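Long-range contact in shikimate dehydrogenase (NADP(+)) (Peptoclostridium difficile, PDB 5DZS), which probably catalyses the reversible NADPH-linked reduction of 3-dehydroshikimate to shikimate, the fourth of seven steps on the route to chorismate: residues Asp231-Ser243 with Ser255-Glu267. Sequence-based numbering, arbitrary orientation.
Sequences DGLYMLVGQAIKS and SILDVIYNELKLE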
ATOM      1  N   ASP B 231     -16.140   0.256  22.074  1.00 35.68           N
ATOM      2  CA  ASP B 231     -15.345   1.497  22.128  1.00 33.91           C
ATOM      3  C   ASP B 231     -14.381   1.575  20.952  1.00 32.29           C
ATOM      4  O   ASP B 231     -14.369   0.699  20.087  1.00 31.42           O
ATOM      5  CB  ASP B 231     -14.661   1.740  23.494  1.00 36.46           C
ATOM      6  CG  ASP B 231     -13.501   0.791  23.793  1.00 38.04           C
ATOM      7  OD1 ASP B 231     -12.847   0.272  22.867  1.00 35.12           O
ATOM      8  OD2 ASP B 231     -13.216   0.607  24.997  1.00 42.29           O
ATOM      9  N   GLY B 232     -13.606   2.645  20.898  1.00 31.96           N
ATOM     10  CA  GLY B 232     -12.774   2.861  19.725  1.00 29.99           C
ATOM     11  C   GLY B 232     -11.397   2.264  19.735  1.00 28.47           C
ATOM     12  O   GLY B 232     -10.688   2.396  18.744  1.00 26.21           O
ATOM     13  N   LEU B 233     -11.019   1.570  20.813  1.00 27.74           N
ATOM     14  CA  LEU B 233      -9.616   1.125  20.921  1.00 27.02           C
ATOM     15  C   LEU B 233      -9.167   0.164  19.826  1.00 25.09           C
ATOM     16  O   LEU B 233      -8.076   0.322  19.269  1.00 23.60           O
ATOM     17  CB  LEU B 233      -9.321   0.543  22.305  1.00 29.05           C
ATOM     18  CG  LEU B 233      -7.861   0.157  22.569  1.00 29.60           C
ATOM     19  CD1 LEU B 233      -6.905   1.340  22.411  1.00 31.04           C
ATOM     20  CD2 LEU B 233      -7.737  -0.452  23.958  1.00 32.33           C
ATOM     21  N   TYR B 234      -9.979  -0.825  19.490  1.00 26.34           N
ATOM     22  CA  TYR B 234      -9.550  -1.781  18.473  1.00 25.27           C
ATOM     23  C   TYR B 234      -9.266  -1.072  17.149  1.00 25.29           C
ATOM     24  O   TYR B 234      -8.301  -1.378  16.451  1.00 24.54           O
ATOM     25  CB  TYR B 234     -10.606  -2.885  18.293  1.00 26.48           C
ATOM     26  CG  TYR B 234     -10.123  -4.096  17.546  1.00 28.16           C
ATOM     27  CD1 TYR B 234      -9.397  -5.080  18.203  1.00 29.63           C
ATOM     28  CD2 TYR B 234     -10.388  -4.268  16.193  1.00 27.28           C
ATOM     29  CE1 TYR B 234      -8.956  -6.200  17.539  1.00 31.08           C
ATOM     30  CE2 TYR B 234      -9.943  -5.402  15.518  1.00 31.42           C
ATOM     31  CZ  TYR B 234      -9.233  -6.356  16.199  1.00 29.65           C
ATOM     32  OH  TYR B 234      -8.766  -7.510  15.585  1.00 35.34           O
ATOM     33  N   MET B 235     -10.127  -0.126  16.801  1.00 23.93           N
ATOM     34  CA  MET B 235      -9.969   0.641  15.581  1.00 24.97           C
ATOM     35  C   MET B 235      -8.692   1.469  15.650  1.00 24.60           C
ATOM     36  O   MET B 235      -7.940   1.564  14.679  1.00 22.01           O
ATOM     37  CB  MET B 235     -11.185   1.528  15.349  1.00 26.88           C
ATOM     38  CG  MET B 235     -11.060   2.447  14.171  1.00 27.71           C
ATOM     39  SD  MET B 235     -12.684   3.141  13.851  1.00 31.13           S
ATOM     40  CE  MET B 235     -12.272   4.379  12.618  1.00 30.93           C
ATOM     41  N   LEU B 236      -8.424   2.064  16.803  1.00 22.67           N
ATOM     42  CA  LEU B 236      -7.204   2.862  16.932  1.00 22.63           C
ATOM     43  C   LEU B 236      -5.944   2.014  16.697  1.00 21.26           C
ATOM     44  O   LEU B 236      -4.975   2.453  16.096  1.00 21.21           O
ATOM     45  CB  LEU B 236      -7.118   3.533  18.306  1.00 25.32           C
ATOM     46  CG  LEU B 236      -8.118   4.653  18.582  1.00 28.80           C
ATOM     47  CD1 LEU B 236      -7.952   5.166  20.000  1.00 29.98           C
ATOM     48  CD2 LEU B 236      -7.969   5.795  17.580  1.00 29.38           C
ATOM     49  N   VAL B 237      -5.926   0.800  17.218  1.00 19.64           N
ATOM     50  CA  VAL B 237      -4.768  -0.059  17.031  1.00 19.42           C
ATOM     51  C   VAL B 237      -4.679  -0.490  15.562  1.00 19.31           C
ATOM     52  O   VAL B 237      -3.602  -0.477  14.961  1.00 19.69           O
ATOM     53  CB  VAL B 237      -4.814  -1.277  17.984  1.00 21.19           C
ATOM     54  CG1 VAL B 237      -3.611  -2.167  17.731  1.00 21.73           C
ATOM     55  CG2 VAL B 237      -4.823  -0.830  19.429  1.00 21.36           C
ATOM     56  N   GLY B 238      -5.799  -0.885  14.973  1.00 20.24           N
ATOM     57  CA  GLY B 238      -5.768  -1.276  13.557  1.00 20.57           C
ATOM     58  C   GLY B 238      -5.308  -0.165  12.653  1.00 21.17           C
ATOM     59  O   GLY B 238      -4.515  -0.407  11.728  1.00 20.95           O
ATOM     60  N   GLN B 239      -5.807   1.044  12.897  1.00 21.86           N
ATOM     61  CA  GLN B 239      -5.374   2.194  12.081  1.00 22.35           C
ATOM     62  C   GLN B 239      -3.888   2.489  12.254  1.00 21.16           C
ATOM     63  O   GLN B 239      -3.195   2.894  11.291  1.00 20.99           O
ATOM     64  CB  GLN B 239      -6.182   3.391  12.447  1.00 24.66           C
ATOM     65  CG  GLN B 239      -7.594   3.243  12.036  1.00 28.31           C
ATOM     66  CD  GLN B 239      -8.364   4.497  12.348  1.00 32.18           C
ATOM     67  OE1 GLN B 239      -8.489   4.924  13.520  1.00 33.90           O
ATOM     68  NE2 GLN B 239      -8.882   5.115  11.306  1.00 35.70           N
ATOM     69  N   ALA B 240      -3.342   2.306  13.451  1.00 20.25           N
ATOM     70  CA  ALA B 240      -1.921   2.544  13.662  1.00 20.85           C
ATOM     71  C   ALA B 240      -1.103   1.558  12.817  1.00 20.16           C
ATOM     72  O   ALA B 240      -0.106   1.915  12.170  1.00 21.20           O
ATOM     73  CB  ALA B 240      -1.532   2.443  15.126  1.00 23.15           C
ATOM     74  N   ILE B 241      -1.533   0.290  12.819  1.00 18.71           N
ATOM     75  CA  ILE B 241      -0.835  -0.754  12.065  1.00 19.23           C
ATOM     76  C   ILE B 241      -0.944  -0.504  10.556  1.00 17.84           C
ATOM     77  O   ILE B 241       0.068  -0.609   9.834  1.00 18.02           O
ATOM     78  CB  ILE B 241      -1.343  -2.149  12.491  1.00 19.84           C
ATOM     79  CG1 ILE B 241      -0.888  -2.428  13.930  1.00 20.81           C
ATOM     80  CG2 ILE B 241      -0.845  -3.244  11.549  1.00 19.48           C
ATOM     81  CD1 ILE B 241      -1.564  -3.626  14.574  1.00 24.08           C
ATOM     82  N   LYS B 242      -2.122  -0.137  10.076  1.00 17.35           N
ATOM     83  CA  LYS B 242      -2.273   0.178   8.665  1.00 18.56           C
ATOM     84  C   LYS B 242      -1.391   1.370   8.278  1.00 18.56           C
ATOM     85  O   LYS B 242      -0.777   1.382   7.211  1.00 18.62           O
ATOM     86  CB  LYS B 242      -3.747   0.444   8.333  1.00 19.92           C
ATOM     87  CG  LYS B 242      -4.022   0.712   6.867  1.00 24.30           C
ATOM     88  CD  LYS B 242      -3.692  -0.468   5.967  1.00 27.23           C
ATOM     89  CE  LYS B 242      -4.520  -1.719   6.240  1.00 34.96           C
ATOM     90  NZ  LYS B 242      -4.184  -2.908   5.383  1.00 42.28           N
ATOM     91  N   SER B 243      -1.338   2.388   9.144  1.00 17.67           N
ATOM     92  CA  SER B 243      -0.469   3.522   8.869  1.00 17.94           C
ATOM     93  C   SER B 243       0.990   3.053   8.741  1.00 17.16           C
ATOM     94  O   SER B 243       1.718   3.499   7.841  1.00 18.09           O
ATOM     95  CB  SER B 243      -0.538   4.587   9.961  1.00 19.06           C
ATOM     96  OG  SER B 243      -1.805   5.225  10.016  1.00 20.69           O
ATOM     97  N   SER B 255      -1.603 -11.252  13.205  1.00 35.01           N
ATOM     98  CA  SER B 255      -1.671 -11.550  14.628  1.00 35.54           C
ATOM     99  C   SER B 255      -1.245 -10.391  15.510  1.00 33.04           C
ATOM    100  O   SER B 255      -1.611 -10.330  16.674  1.00 34.26           O
ATOM    101  CB  SER B 255      -0.790 -12.747  14.929  1.00 38.46           C
ATOM    102  OG  SER B 255       0.562 -12.455  14.647  1.00 39.92           O
ATOM    103  N   ILE B 256      -0.503  -9.437  14.956  1.00 30.35           N
ATOM    104  CA  ILE B 256       0.009  -8.322  15.752  1.00 27.74           C
ATOM    105  C   ILE B 256      -1.081  -7.418  16.356  1.00 26.98           C
ATOM    106  O   ILE B 256      -0.976  -6.966  17.490  1.00 28.11           O
ATOM    107  CB  ILE B 256       1.065  -7.525  14.960  1.00 29.84           C
ATOM    108  CG1 ILE B 256       2.286  -8.426  14.714  1.00 35.97           C
ATOM    109  CG2 ILE B 256       1.464  -6.259  15.699  1.00 27.90           C
ATOM    110  CD1 ILE B 256       3.417  -7.803  13.943  1.00 38.79           C
ATOM    111  N   LEU B 257      -2.142  -7.131  15.597  1.00 25.60           N
ATOM    112  CA  LEU B 257      -3.228  -6.311  16.098  1.00 25.86           C
ATOM    113  C   LEU B 257      -3.814  -6.842  17.412  1.00 26.68           C
ATOM    114  O   LEU B 257      -3.985  -6.084  18.366  1.00 26.03           O
ATOM    115  CB  LEU B 257      -4.299  -6.234  15.005  1.00 26.78           C
ATOM    116  CG  LEU B 257      -5.687  -5.691  15.325  1.00 30.03           C
ATOM    117  CD1 LEU B 257      -5.649  -4.369  16.043  1.00 29.95           C
ATOM    118  CD2 LEU B 257      -6.473  -5.575  14.024  1.00 30.28           C
ATOM    119  N   ASP B 258      -4.151  -8.122  17.447  1.00 28.85           N
ATOM    120  CA  ASP B 258      -4.716  -8.704  18.651  1.00 30.51           C
ATOM    121  C   ASP B 258      -3.714  -8.702  19.789  1.00 30.51           C
ATOM    122  O   ASP B 258      -4.089  -8.458  20.943  1.00 29.97           O
ATOM    123  CB  ASP B 258      -5.243 -10.121  18.408  1.00 35.36           C
ATOM    124  CG  ASP B 258      -6.560 -10.132  17.653  1.00 40.52           C
ATOM    125  OD1 ASP B 258      -7.246  -9.081  17.611  1.00 42.89           O
ATOM    126  OD2 ASP B 258      -6.918 -11.204  17.114  1.00 47.70           O
ATOM    127  N   VAL B 259      -2.454  -8.999  19.491  1.00 29.49           N
ATOM    128  CA  VAL B 259      -1.437  -9.012  20.544  1.00 31.73           C
ATOM    129  C   VAL B 259      -1.337  -7.611  21.150  1.00 29.46           C
ATOM    130  O   VAL B 259      -1.387  -7.429  22.368  1.00 31.52           O
ATOM    131  CB  VAL B 259      -0.063  -9.488  20.009  1.00 31.72           C
ATOM    132  CG1 VAL B 259       1.012  -9.328  21.063  1.00 34.75           C
ATOM    133  CG2 VAL B 259      -0.148 -10.945  19.569  1.00 35.38           C
ATOM    134  N   ILE B 260      -1.241  -6.602  20.303  1.00 28.46           N
ATOM    135  CA  ILE B 260      -1.116  -5.255  20.804  1.00 28.50           C
ATOM    136  C   ILE B 260      -2.352  -4.746  21.521  1.00 29.80           C
ATOM    137  O   ILE B 260      -2.253  -4.094  22.570  1.00 32.63           O
ATOM    138  CB  ILE B 260      -0.724  -4.305  19.670  1.00 30.12           C
ATOM    139  CG1 ILE B 260       0.681  -4.668  19.181  1.00 32.87           C
ATOM    140  CG2 ILE B 260      -0.836  -2.852  20.143  1.00 27.90           C
ATOM    141  CD1 ILE B 260       1.158  -3.862  17.992  1.00 35.46           C
ATOM    142  N   TYR B 261      -3.527  -5.011  20.949  1.00 27.94           N
ATOM    143  CA  TYR B 261      -4.774  -4.597  21.548  1.00 28.00           C
ATOM    144  C   TYR B 261      -4.991  -5.226  22.931  1.00 30.40           C
ATOM    145  O   TYR B 261      -5.355  -4.532  23.868  1.00 30.68           O
ATOM    146  CB  TYR B 261      -5.938  -4.991  20.623  1.00 28.08           C
ATOM    147  CG  TYR B 261      -7.329  -4.858  21.229  1.00 29.70           C
ATOM    148  CD1 TYR B 261      -7.924  -3.614  21.401  1.00 31.69           C
ATOM    149  CD2 TYR B 261      -8.065  -5.983  21.606  1.00 32.53           C
ATOM    150  CE1 TYR B 261      -9.191  -3.488  21.933  1.00 33.22           C
ATOM    151  CE2 TYR B 261      -9.340  -5.858  22.147  1.00 35.22           C
ATOM    152  CZ  TYR B 261      -9.897  -4.603  22.303  1.00 35.46           C
ATOM    153  OH  TYR B 261     -11.168  -4.450  22.844  1.00 38.72           O
ATOM    154  N   ASN B 262      -4.777  -6.530  23.046  1.00 31.10           N
ATOM    155  CA  ASN B 262      -4.970  -7.200  24.335  1.00 34.35           C
ATOM    156  C   ASN B 262      -3.981  -6.723  25.388  1.00 35.08           C
ATOM    157  O   ASN B 262      -4.343  -6.559  26.563  1.00 37.84           O
ATOM    158  CB  ASN B 262      -4.904  -8.724  24.173  1.00 37.88           C
ATOM    159  CG  ASN B 262      -6.068  -9.277  23.366  1.00 40.18           C
ATOM    160  OD1 ASN B 262      -7.203  -8.815  23.483  1.00 43.50           O
ATOM    161  ND2 ASN B 262      -5.792 -10.286  22.553  1.00 46.16           N
ATOM    162  N   GLU B 263      -2.727  -6.510  24.989  1.00 32.66           N
ATOM    163  CA  GLU B 263      -1.727  -6.045  25.941  1.00 35.34           C
ATOM    164  C   GLU B 263      -2.047  -4.617  26.377  1.00 36.58           C
ATOM    165  O   GLU B 263      -1.916  -4.287  27.558  1.00 41.87           O
ATOM    166  CB  GLU B 263      -0.295  -6.202  25.388  1.00 35.55           C
ATOM    167  CG  GLU B 263       0.147  -7.668  25.301  1.00 38.37           C
ATOM    168  CD  GLU B 263       1.579  -7.845  24.825  1.00 41.45           C
ATOM    169  OE1 GLU B 263       2.243  -6.815  24.550  1.00 40.90           O
ATOM    170  OE2 GLU B 263       2.031  -9.018  24.726  1.00 41.55           O
ATOM    171  N   LEU B 264      -2.500  -3.778  25.450  1.00 37.59           N
ATOM    172  CA  LEU B 264      -2.840  -2.389  25.791  1.00 41.51           C
ATOM    173  C   LEU B 264      -4.110  -2.277  26.610  1.00 48.49           C
ATOM    174  O   LEU B 264      -4.195  -1.455  27.527  1.00 56.70           O
ATOM    175  CB  LEU B 264      -2.985  -1.538  24.526  1.00 41.41           C
ATOM    176  CG  LEU B 264      -1.701  -1.141  23.826  1.00 46.82           C
ATOM    177  CD1 LEU B 264      -2.061  -0.471  22.510  1.00 48.96           C
ATOM    178  CD2 LEU B 264      -0.870  -0.215  24.704  1.00 46.96           C
ATOM    179  N   LYS B 265      -5.088  -3.118  26.293  1.00 53.03           N
ATOM    180  CA  LYS B 265      -6.374  -3.126  26.988  1.00 61.00           C
ATOM    181  C   LYS B 265      -6.213  -3.414  28.490  1.00 66.79           C
ATOM    182  O   LYS B 265      -7.091  -3.074  29.284  1.00 73.43           O
ATOM    183  CB  LYS B 265      -7.302  -4.122  26.288  1.00 63.60           C
ATOM    184  CG  LYS B 265      -8.708  -4.260  26.832  1.00 67.81           C
ATOM    185  CD  LYS B 265      -9.614  -4.776  25.722  1.00 68.49           C
ATOM    186  CE  LYS B 265     -10.899  -5.398  26.234  1.00 73.33           C
ATOM    187  NZ  LYS B 265     -10.649  -6.745  26.816  1.00 78.12           N
ATOM    188  N   LEU B 266      -5.087  -4.024  28.871  1.00 66.84           N
ATOM    189  CA  LEU B 266      -4.778  -4.285  30.284  1.00 72.28           C
ATOM    190  C   LEU B 266      -4.029  -3.101  30.915  1.00 76.82           C
ATOM    191  O   LEU B 266      -4.348  -2.675  32.024  1.00 80.94           O
ATOM    192  CB  LEU B 266      -3.919  -5.541  30.431  1.00 69.53           C
ATOM    193  CG  LEU B 266      -4.507  -6.864  29.949  1.00 71.47           C
ATOM    194  CD1 LEU B 266      -3.461  -7.962  30.074  1.00 72.73           C
ATOM    195  CD2 LEU B 266      -5.773  -7.225  30.717  1.00 75.15           C
ATOM    196  N   GLU B 267      -3.033  -2.583  30.196  1.00 81.29           N
ATOM    197  CA  GLU B 267      -2.193  -1.467  30.673  1.00 86.46           C
ATOM    198  C   GLU B 267      -2.981  -0.269  31.181  1.00 89.57           C
ATOM    199  O   GLU B 267      -2.581   0.364  32.156  1.00 92.68           O
ATOM    200  CB  GLU B 267      -1.251  -1.002  29.566  1.00 91.65           C
ATOM    201  CG  GLU B 267      -0.248  -2.053  29.131  1.00 95.32           C
ATOM    202  CD  GLU B 267       0.203  -1.856  27.703  1.00100.14           C
ATOM    203  OE1 GLU B 267       0.588  -0.721  27.341  1.00101.53           O
ATOM    204  OE2 GLU B 267       0.193  -2.848  26.942  1.00102.47           O
TER
HETATM  205  O   HOH W   1     -11.381  -1.749  24.599  0.50 39.69           O
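Tyr-234 turns one edge of its ring onto the face of Tyr-261, a T-shaped pair with centroids 5.0 Å apart and planes at 81°; Tyr-234 CD1 stands over the middle of the receiving ring. One face of Tyr-234 carries Leu-257, whose CD1 makes a CH-pi contact 4.2 Å from the ring centroid. The edge of Tyr-234 also meets Asp-258 OD1, and its hydroxyl donates to that oxygen (OH to OD1 3.0 Å) on the syn side of the carboxylate, 29° out of plane. Tyrosine suits this buried place because its ring fills the apolar seam while its OH reaches outward to the exposed Asp-258. Leu-233 CD2 adds an oblique contact to Tyr-261 CE1, and a water bridges Tyr-261 OH to Asp-231 OD2. The other oxygen of Asp-231, OD1, accepts from Leu-233 N (3.0 Å), capping the helix start.

Deeper in, Val-237 is a knob among Leu-257, Ile-260, Tyr-261 and Leu-264. With CG1 anti to the backbone N, that branch presses tightly on Leu-257 CD1, at 3.4 Å, while CG2 faces Leu-264; one short, forked side chain thus serves both. In return Leu-257 enters the hole formed by Tyr-234, Val-237, Gly-238 and Ile-241, and Leu-257 CD1 comes to 3.6 Å from Gly-238 N. The longer reach of Ile-241 brings its CD1 to the backbone, 3.5 Å from Leu-257 CA.

These knobs-into-holes join two helices that cross steeply, their N-to-C directions 134° apart, and whose axes approach to 9.6 Å. Helix 16-27 flanks them, touching Ala-240 and Ile-260. Helix 233-248 leads from the parallel nucleotide-binding sheet back to the substrate domain, and 255-268 packs against it as the C-terminal helix, characteristic of the two-domain shikimate dehydrogenase fold, with Gly-232 and Gln-239 predicted to bind NADP(+) and shikimate, respectively.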